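Side-chain contacts in cytokinesis protein 2 (Saccharomyces cerevisiae, PDB 4WPE), which mediates, through a protein of which this chain is the F-BAR domain, the cytoskeletal rearrangements required for cytokinesis in budding yeast, forming rings with the septins and medial actin: residues A120-T123 against T124-K128; R133-K136 against F137-K141; I209-W212 against A213-S216. All blocks are in the same frame, centred on the assembly; numbering follows the deposited sequence.

Contact 1: A120-T123 against T124-K128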
loop_
_atom_site.group_PDB
_atom_site.type_symbol
_atom_site.label_atom_id
_atom_site.label_comp_id
_atom_site.label_asym_id
_atom_site.label_seq_id
_atom_site.Cartn_x
_atom_site.Cartn_y
_atom_site.Cartn_z
ATOM N N ALA A 120 -26.230 -22.758 -7.162
ATOM C CA ALA A 120 -26.713 -24.133 -7.151
ATOM C C ALA A 120 -28.179 -24.190 -6.735
ATOM O O ALA A 120 -28.982 -24.884 -7.360
ATOM C CB ALA A 120 -25.866 -24.990 -6.224
ATOM N N ARG A 121 -28.527 -23.454 -5.686
ATOM C CA ARG A 121 -29.902 -23.433 -5.203
ATOM C C ARG A 121 -30.819 -22.781 -6.228
ATOM O O ARG A 121 -31.932 -23.251 -6.464
ATOM C CB ARG A 121 -30.009 -22.695 -3.868
ATOM C CG ARG A 121 -31.438 -22.601 -3.355
ATOM C CD ARG A 121 -31.537 -21.926 -1.998
ATOM N NE ARG A 121 -32.867 -22.104 -1.421
ATOM C CZ ARG A 121 -33.285 -21.522 -0.302
ATOM N NH1 ARG A 121 -32.477 -20.714 0.368
ATOM N NH2 ARG A 121 -34.515 -21.747 0.146
ATOM N N TYR A 122 -30.345 -21.697 -6.833
ATOM C CA TYR A 122 -31.129 -20.983 -7.833
ATOM C C TYR A 122 -31.456 -21.874 -9.027
ATOM O O TYR A 122 -32.575 -21.852 -9.538
ATOM C CB TYR A 122 -30.394 -19.729 -8.312
ATOM C CG TYR A 122 -31.023 -19.125 -9.545
ATOM C CD1 TYR A 122 -32.180 -18.363 -9.451
ATOM C CD2 TYR A 122 -30.476 -19.335 -10.804
ATOM C CE1 TYR A 122 -32.769 -17.816 -10.576
ATOM C CE2 TYR A 122 -31.060 -18.793 -11.936
ATOM C CZ TYR A 122 -32.206 -18.034 -11.815
ATOM O OH TYR A 122 -32.789 -17.488 -12.936
ATOM N N THR A 123 -30.469 -22.647 -9.471
ATOM C CA THR A 123 -30.650 -23.560 -10.595
ATOM C C THR A 123 -31.739 -24.589 -10.295
ATOM O O THR A 123 -32.604 -24.850 -11.131
ATOM C CB THR A 123 -29.329 -24.278 -10.946
ATOM O OG1 THR A 123 -28.419 -23.337 -11.529
ATOM C CG2 THR A 123 -29.573 -25.408 -11.935
ATOM N N THR A 124 -31.699 -25.152 -9.091
ATOM C CA THR A 124 -32.699 -26.120 -8.657
ATOM C C THR A 124 -34.092 -25.494 -8.583
ATOM O O THR A 124 -35.071 -26.083 -9.044
ATOM C CB THR A 124 -32.339 -26.714 -7.287
ATOM O OG1 THR A 124 -31.099 -27.423 -7.386
ATOM C CG2 THR A 124 -33.421 -27.666 -6.816
ATOM N N LEU A 125 -34.174 -24.296 -8.010
ATOM C CA LEU A 125 -35.444 -23.585 -7.886
ATOM C C LEU A 125 -36.072 -23.302 -9.243
ATOM O O LEU A 125 -37.252 -23.573 -9.455
ATOM C CB LEU A 125 -35.255 -22.272 -7.128
ATOM C CG LEU A 125 -35.561 -22.294 -5.632
ATOM C CD1 LEU A 125 -35.528 -20.888 -5.059
ATOM C CD2 LEU A 125 -36.909 -22.939 -5.379
ATOM N N SER A 126 -35.276 -22.757 -10.158
ATOM C CA SER A 126 -35.763 -22.400 -11.484
ATOM C C SER A 126 -36.294 -23.611 -12.241
ATOM O O SER A 126 -37.271 -23.508 -12.983
ATOM C CB SER A 126 -34.657 -21.724 -12.288
ATOM O OG SER A 126 -34.390 -20.433 -11.774
ATOM N N GLY A 127 -35.648 -24.755 -12.050
ATOM C CA GLY A 127 -36.095 -25.988 -12.669
ATOM C C GLY A 127 -37.455 -26.391 -12.138
ATOM O O GLY A 127 -38.357 -26.733 -12.905
ATOM N N LYS A 128 -37.597 -26.346 -10.817
ATOM C CA LYS A 128 -38.863 -26.657 -10.160
ATOM C C LYS A 128 -39.955 -25.701 -10.604
ATOM O O LYS A 128 -41.095 -26.109 -10.817
ATOM C CB LYS A 128 -38.710 -26.600 -8.644
ATOM C CG LYS A 128 -39.951 -27.002 -7.871
ATOM C CD LYS A 128 -39.618 -27.159 -6.396
ATOM C CE LYS A 128 -40.852 -27.418 -5.554
ATOM N NZ LYS A 128 -40.481 -27.617 -4.123
#
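Leu125 N donates to Arg121 O at 2.9 Å and Ser126 N to Tyr122 O, also at 2.9 Å, the i to i+4 bonds of a regular alpha-helix. The helix is 76-162, one of the long helices of the F-BAR domain. Thr124 N to Ala120 O and Gly127 N to Thr123 O continue the ladder, both somewhat longer.

The side chains meet mainly at Tyr122 and Ser126, one turn apart. The Tyr122 ring swings along the helix because CG lies anti to the backbone N (chi1 168°). Ser126 OG then sits over one face of the ring, toward its rim, 3.2 Å from Tyr122 CZ. The same hydroxyl makes a weak hydrogen bond to Tyr122 O. That carbonyl therefore takes a firm bond from the Ser126 amide and a weak one from its side chain. Leu125 packs its CB and CG against the carbonyl of Arg121.

The flanks of the turn face different helices. Tyr122 also touches Ile30, Ser31 and Ile34 of helix 21-35. Leu125 packs on Leu219 of helix 170-259, where the extended Arg121 forms salt bridges with Glu218 and Glu221.

Thr124 lies at the exposed side. Its OG1 is anti to the carbonyl carbon (chi1 -62°) and leans back along the helix, giving a weak hydrogen bond from Thr124 OG1 to Ala120 O at 3.3 Å.

Contact 2: R133-K136 against F137-K141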
loop_
_atom_site.group_PDB
_atom_site.type_symbol
_atom_site.label_atom_id
_atom_site.label_comp_id
_atom_site.label_asym_id
_atom_site.label_seq_id
_atom_site.Cartn_x
_atom_site.Cartn_y
_atom_site.Cartn_z
ATOM N N ARG A 133 -45.115 -24.546 -13.896
ATOM C CA ARG A 133 -45.944 -23.701 -14.753
ATOM C C ARG A 133 -46.108 -24.289 -16.167
ATOM O O ARG A 133 -47.020 -23.877 -16.907
ATOM C CB ARG A 133 -45.396 -22.276 -14.857
ATOM C CG ARG A 133 -43.934 -22.089 -14.495
ATOM C CD ARG A 133 -43.445 -20.663 -14.809
ATOM N NE ARG A 133 -43.695 -20.258 -16.194
ATOM C CZ ARG A 133 -43.476 -19.038 -16.674
ATOM N NH1 ARG A 133 -43.015 -18.084 -15.878
ATOM N NH2 ARG A 133 -43.725 -18.767 -17.949
HETATM N N MSE A 134 -45.259 -25.248 -16.540
HETATM C CA MSE A 134 -45.486 -25.988 -17.769
HETATM C C MSE A 134 -46.683 -26.918 -17.595
HETATM O O MSE A 134 -47.416 -27.186 -18.552
HETATM C CB MSE A 134 -44.240 -26.767 -18.153
HETATM C CG MSE A 134 -43.174 -25.940 -18.856
HETATM SE SE MSE A 134 -43.880 -24.934 -20.371
HETATM C CE MSE A 134 -43.935 -23.165 -19.559
ATOM N N ASP A 135 -46.881 -27.396 -16.368
ATOM C CA ASP A 135 -48.004 -28.278 -16.074
ATOM C C ASP A 135 -49.330 -27.546 -16.277
ATOM O O ASP A 135 -50.320 -28.156 -16.670
ATOM C CB ASP A 135 -47.905 -28.822 -14.649
ATOM C CG ASP A 135 -48.913 -29.921 -14.370
ATOM O OD1 ASP A 135 -48.625 -31.091 -14.705
ATOM O OD2 ASP A 135 -49.996 -29.620 -13.819
ATOM N N LYS A 136 -49.346 -26.242 -16.014
ATOM C CA LYS A 136 -50.534 -25.434 -16.275
ATOM C C LYS A 136 -50.709 -25.220 -17.771
ATOM O O LYS A 136 -51.829 -25.208 -18.281
ATOM C CB LYS A 136 -50.453 -24.078 -15.574
ATOM C CG LYS A 136 -50.432 -24.136 -14.060
ATOM C CD LYS A 136 -50.927 -22.826 -13.457
ATOM C CE LYS A 136 -50.171 -21.630 -14.012
ATOM N NZ LYS A 136 -50.747 -20.342 -13.530
ATOM N N PHE A 137 -49.591 -25.047 -18.466
ATOM C CA PHE A 137 -49.604 -24.801 -19.903
ATOM C C PHE A 137 -50.116 -26.014 -20.673
ATOM O O PHE A 137 -51.075 -25.913 -21.441
ATOM C CB PHE A 137 -48.204 -24.424 -20.388
ATOM C CG PHE A 137 -48.163 -23.945 -21.812
ATOM C CD1 PHE A 137 -48.511 -22.641 -22.127
ATOM C CD2 PHE A 137 -47.769 -24.796 -22.832
ATOM C CE1 PHE A 137 -48.473 -22.195 -23.437
ATOM C CE2 PHE A 137 -47.728 -24.357 -24.145
ATOM C CZ PHE A 137 -48.080 -23.055 -24.447
ATOM N N ASN A 138 -49.469 -27.158 -20.460
ATOM C CA ASN A 138 -49.832 -28.397 -21.139
ATOM C C ASN A 138 -51.284 -28.791 -20.888
ATOM O O ASN A 138 -51.983 -29.239 -21.796
ATOM C CB ASN A 138 -48.907 -29.537 -20.705
ATOM C CG ASN A 138 -47.455 -29.261 -21.031
ATOM O OD1 ASN A 138 -46.574 -29.413 -20.181
ATOM N ND2 ASN A 138 -47.194 -28.846 -22.266
ATOM N N LYS A 139 -51.731 -28.614 -19.650
ATOM C CA LYS A 139 -53.095 -28.955 -19.283
ATOM C C LYS A 139 -54.094 -27.981 -19.897
ATOM O O LYS A 139 -55.198 -28.376 -20.276
ATOM C CB LYS A 139 -53.242 -28.992 -17.762
ATOM C CG LYS A 139 -53.049 -30.382 -17.188
ATOM C CD LYS A 139 -52.541 -30.340 -15.764
ATOM C CE LYS A 139 -52.164 -31.732 -15.285
ATOM N NZ LYS A 139 -51.571 -31.706 -13.920
ATOM N N LYS A 140 -53.709 -26.713 -20.001
ATOM C CA LYS A 140 -54.568 -25.719 -20.629
ATOM C C LYS A 140 -54.674 -25.978 -22.126
ATOM O O LYS A 140 -55.754 -25.875 -22.709
ATOM C CB LYS A 140 -54.047 -24.305 -20.376
ATOM C CG LYS A 140 -54.938 -23.217 -20.951
ATOM C CD LYS A 140 -54.369 -21.836 -20.688
ATOM C CE LYS A 140 -55.280 -20.755 -21.247
ATOM N NZ LYS A 140 -54.836 -19.391 -20.847
ATOM N N LYS A 141 -53.548 -26.318 -22.745
ATOM C CA LYS A 141 -53.528 -26.643 -24.166
ATOM C C LYS A 141 -54.358 -27.891 -24.428
ATOM O O LYS A 141 -55.052 -27.987 -25.438
ATOM C CB LYS A 141 -52.094 -26.846 -24.659
#
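Asp135 and Lys139 form an i to i+4 salt bridge on helix 76-162 of the F-BAR domain, with Lys139 NZ 2.6 Å from Asp135 OD2. The lysine approaches the syn lone pair of OD2, on the side of the other carboxylate oxygen. Beyond CG its chain is extended. It runs over the turn, and Lys139 CD lies 3.2 Å from Asp135 O. Asp135 OD2 has a second partner, the hydroxyl of Ser204, so one oxygen is held by two groups. Lys139 also touches Ser204 and Tyr201 of helix 170-259, which makes this the close-packed part of the contact.

The solvent side is looser. Met134, a selenomethionine, has a chain that bends about CB-CG (chi2 -51°), which brings SE to 5.3 Å from the centroid of the Phe137 ring. The approach is oblique, 41° off the ring normal, and makes a Met-aromatic contact between two exposed side chains. Asn138 N donates to Met134 O at 2.8 Å, the i to i+4 bond of this turn.

The turn is bordered by two other helices. Lys140 touches Tyr201 of helix 170-259. Lys136 packs on Ser204 and makes a cation-pi contact with Trp208 of that helix. Arg133 rests on Val23 and Asn24 of helix 21-35.

Contact 3: I209-W212 against A213-S216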
loop_
_atom_site.group_PDB
_atom_site.type_symbol
_atom_site.label_atom_id
_atom_site.label_comp_id
_atom_site.label_asym_id
_atom_site.label_seq_id
_atom_site.Cartn_x
_atom_site.Cartn_y
_atom_site.Cartn_z
ATOM N N ILE A 209 -50.685 -22.016 -7.101
ATOM C CA ILE A 209 -50.909 -20.980 -6.102
ATOM C C ILE A 209 -50.354 -21.426 -4.754
ATOM O O ILE A 209 -49.676 -20.663 -4.065
ATOM C CB ILE A 209 -52.407 -20.645 -5.977
ATOM C CG1 ILE A 209 -52.870 -19.872 -7.215
ATOM C CG2 ILE A 209 -52.678 -19.838 -4.722
ATOM C CD1 ILE A 209 -54.337 -19.517 -7.208
ATOM N N HIS A 210 -50.632 -22.675 -4.398
ATOM C CA HIS A 210 -50.108 -23.269 -3.177
ATOM C C HIS A 210 -48.578 -23.279 -3.190
ATOM O O HIS A 210 -47.938 -22.914 -2.203
ATOM C CB HIS A 210 -50.657 -24.688 -3.004
ATOM C CG HIS A 210 -50.024 -25.456 -1.886
ATOM N ND1 HIS A 210 -50.482 -25.397 -0.588
ATOM C CD2 HIS A 210 -48.974 -26.312 -1.875
ATOM C CE1 HIS A 210 -49.737 -26.177 0.176
ATOM N NE2 HIS A 210 -48.816 -26.743 -0.580
ATOM N N GLU A 211 -47.998 -23.678 -4.318
ATOM C CA GLU A 211 -46.547 -23.777 -4.435
ATOM C C GLU A 211 -45.869 -22.417 -4.520
ATOM O O GLU A 211 -44.889 -22.168 -3.820
ATOM C CB GLU A 211 -46.162 -24.617 -5.655
ATOM C CG GLU A 211 -46.376 -26.116 -5.485
ATOM C CD GLU A 211 -45.440 -26.742 -4.462
ATOM O OE1 GLU A 211 -44.460 -27.399 -4.875
ATOM O OE2 GLU A 211 -45.690 -26.592 -3.245
ATOM N N TRP A 212 -46.384 -21.538 -5.377
ATOM C CA TRP A 212 -45.758 -20.230 -5.583
ATOM C C TRP A 212 -45.762 -19.383 -4.314
ATOM O O TRP A 212 -44.908 -18.517 -4.132
ATOM C CB TRP A 212 -46.450 -19.464 -6.714
ATOM C CG TRP A 212 -45.857 -18.107 -6.935
ATOM C CD1 TRP A 212 -46.464 -16.902 -6.731
ATOM C CD2 TRP A 212 -44.524 -17.815 -7.370
ATOM N NE1 TRP A 212 -45.597 -15.878 -7.029
ATOM C CE2 TRP A 212 -44.399 -16.413 -7.424
ATOM C CE3 TRP A 212 -43.427 -18.604 -7.728
ATOM C CZ2 TRP A 212 -43.222 -15.784 -7.821
ATOM C CZ3 TRP A 212 -42.257 -17.978 -8.121
ATOM C CH2 TRP A 212 -42.165 -16.582 -8.164
ATOM N N ALA A 213 -46.727 -19.636 -3.437
ATOM C CA ALA A 213 -46.784 -18.954 -2.152
ATOM C C ALA A 213 -45.569 -19.325 -1.312
ATOM O O ALA A 213 -45.125 -18.551 -0.462
ATOM C CB ALA A 213 -48.072 -19.306 -1.417
ATOM N N GLN A 214 -45.035 -20.516 -1.567
ATOM C CA GLN A 214 -43.896 -21.036 -0.827
ATOM C C GLN A 214 -42.574 -20.739 -1.524
ATOM O O GLN A 214 -41.589 -20.387 -0.878
ATOM C CB GLN A 214 -44.035 -22.546 -0.625
ATOM C CG GLN A 214 -45.119 -22.951 0.357
ATOM C CD GLN A 214 -45.136 -24.446 0.610
ATOM O OE1 GLN A 214 -44.814 -25.241 -0.275
ATOM N NE2 GLN A 214 -45.508 -24.837 1.824
ATOM N N LEU A 215 -42.555 -20.886 -2.843
ATOM C CA LEU A 215 -41.309 -20.765 -3.592
ATOM C C LEU A 215 -40.871 -19.311 -3.748
ATOM O O LEU A 215 -39.684 -19.027 -3.906
ATOM C CB LEU A 215 -41.441 -21.440 -4.961
ATOM C CG LEU A 215 -41.154 -22.948 -4.984
ATOM C CD1 LEU A 215 -42.068 -23.732 -4.050
ATOM C CD2 LEU A 215 -41.244 -23.500 -6.396
ATOM N N SER A 216 -41.825 -18.388 -3.692
ATOM C CA SER A 216 -41.494 -16.969 -3.702
ATOM C C SER A 216 -40.851 -16.590 -2.378
ATOM O O SER A 216 -40.045 -15.664 -2.312
ATOM C CB SER A 216 -42.735 -16.117 -3.949
ATOM O OG SER A 216 -43.711 -16.363 -2.956
#
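Trp212 and Ser216 are brought together by their first torsions: the indole CG is anti to the backbone N (chi1 179°), and Ser216 OG stands between its own backbone N and carbonyl carbon (chi1 58°). The indole is thereby carried along the helix toward Ser216, and the hydroxyl is turned back to the preceding turn. Ser216 OG donates to Trp212 O at 2.7 Å, in the carbonyl plane. Ser216 N reaches the same oxygen at 3.1 Å, from above that plane. Two donors of one residue thus grip one carbonyl.

Ser216 CB lies over a face of the indole, 4.0 Å from the centroid of the six-membered ring, in a CH-pi contact. Leu215 adds apolar contact, with its CB 4.4 Å from Trp212 CE3. A glycine in place of Ser216 would probably leave Trp212 O with the backbone donor alone and open a gap where CB covers the indole face.

Glu211 O is shared too. It accepts from Leu215 N at 2.8 Å and also from Gln214 N, which lies well above the carbonyl plane. Leu215 CD1 packs beside this oxygen.

The turn belongs to helix 170-259 of the F-BAR domain. Trp212 is buried between helices: it touches Ile129 of helix 76-162 and Val23 and Leu26 of helix 21-35. Its ring also meets Trp208 and stands edge-to-face to Trp16. Leu215 joins it on Ile129, while Ile209 packs on Leu280 of the second subunit.

In the fold
All three contacts are local turns of long F-BAR helices. Contacts 1 and 2 follow one another on helix 76-162, with centres about 20 Å apart and no touch between them. Contact 3 lies on helix 170-259 and meets contact 1 directly, through Lys128 beside Glu211 and Leu125 beside Leu215. It does not touch contact 2. Contacts 1 and 2 are at the surface; contact 3 is partly buried. The chemistry differs accordingly: a charged pair and a Met-aromatic contact at the exposed contact 2, a hydroxyl over a tyrosine ring in contact 1, a buried indole in contact 3. All three have side chains touching helix 21-35.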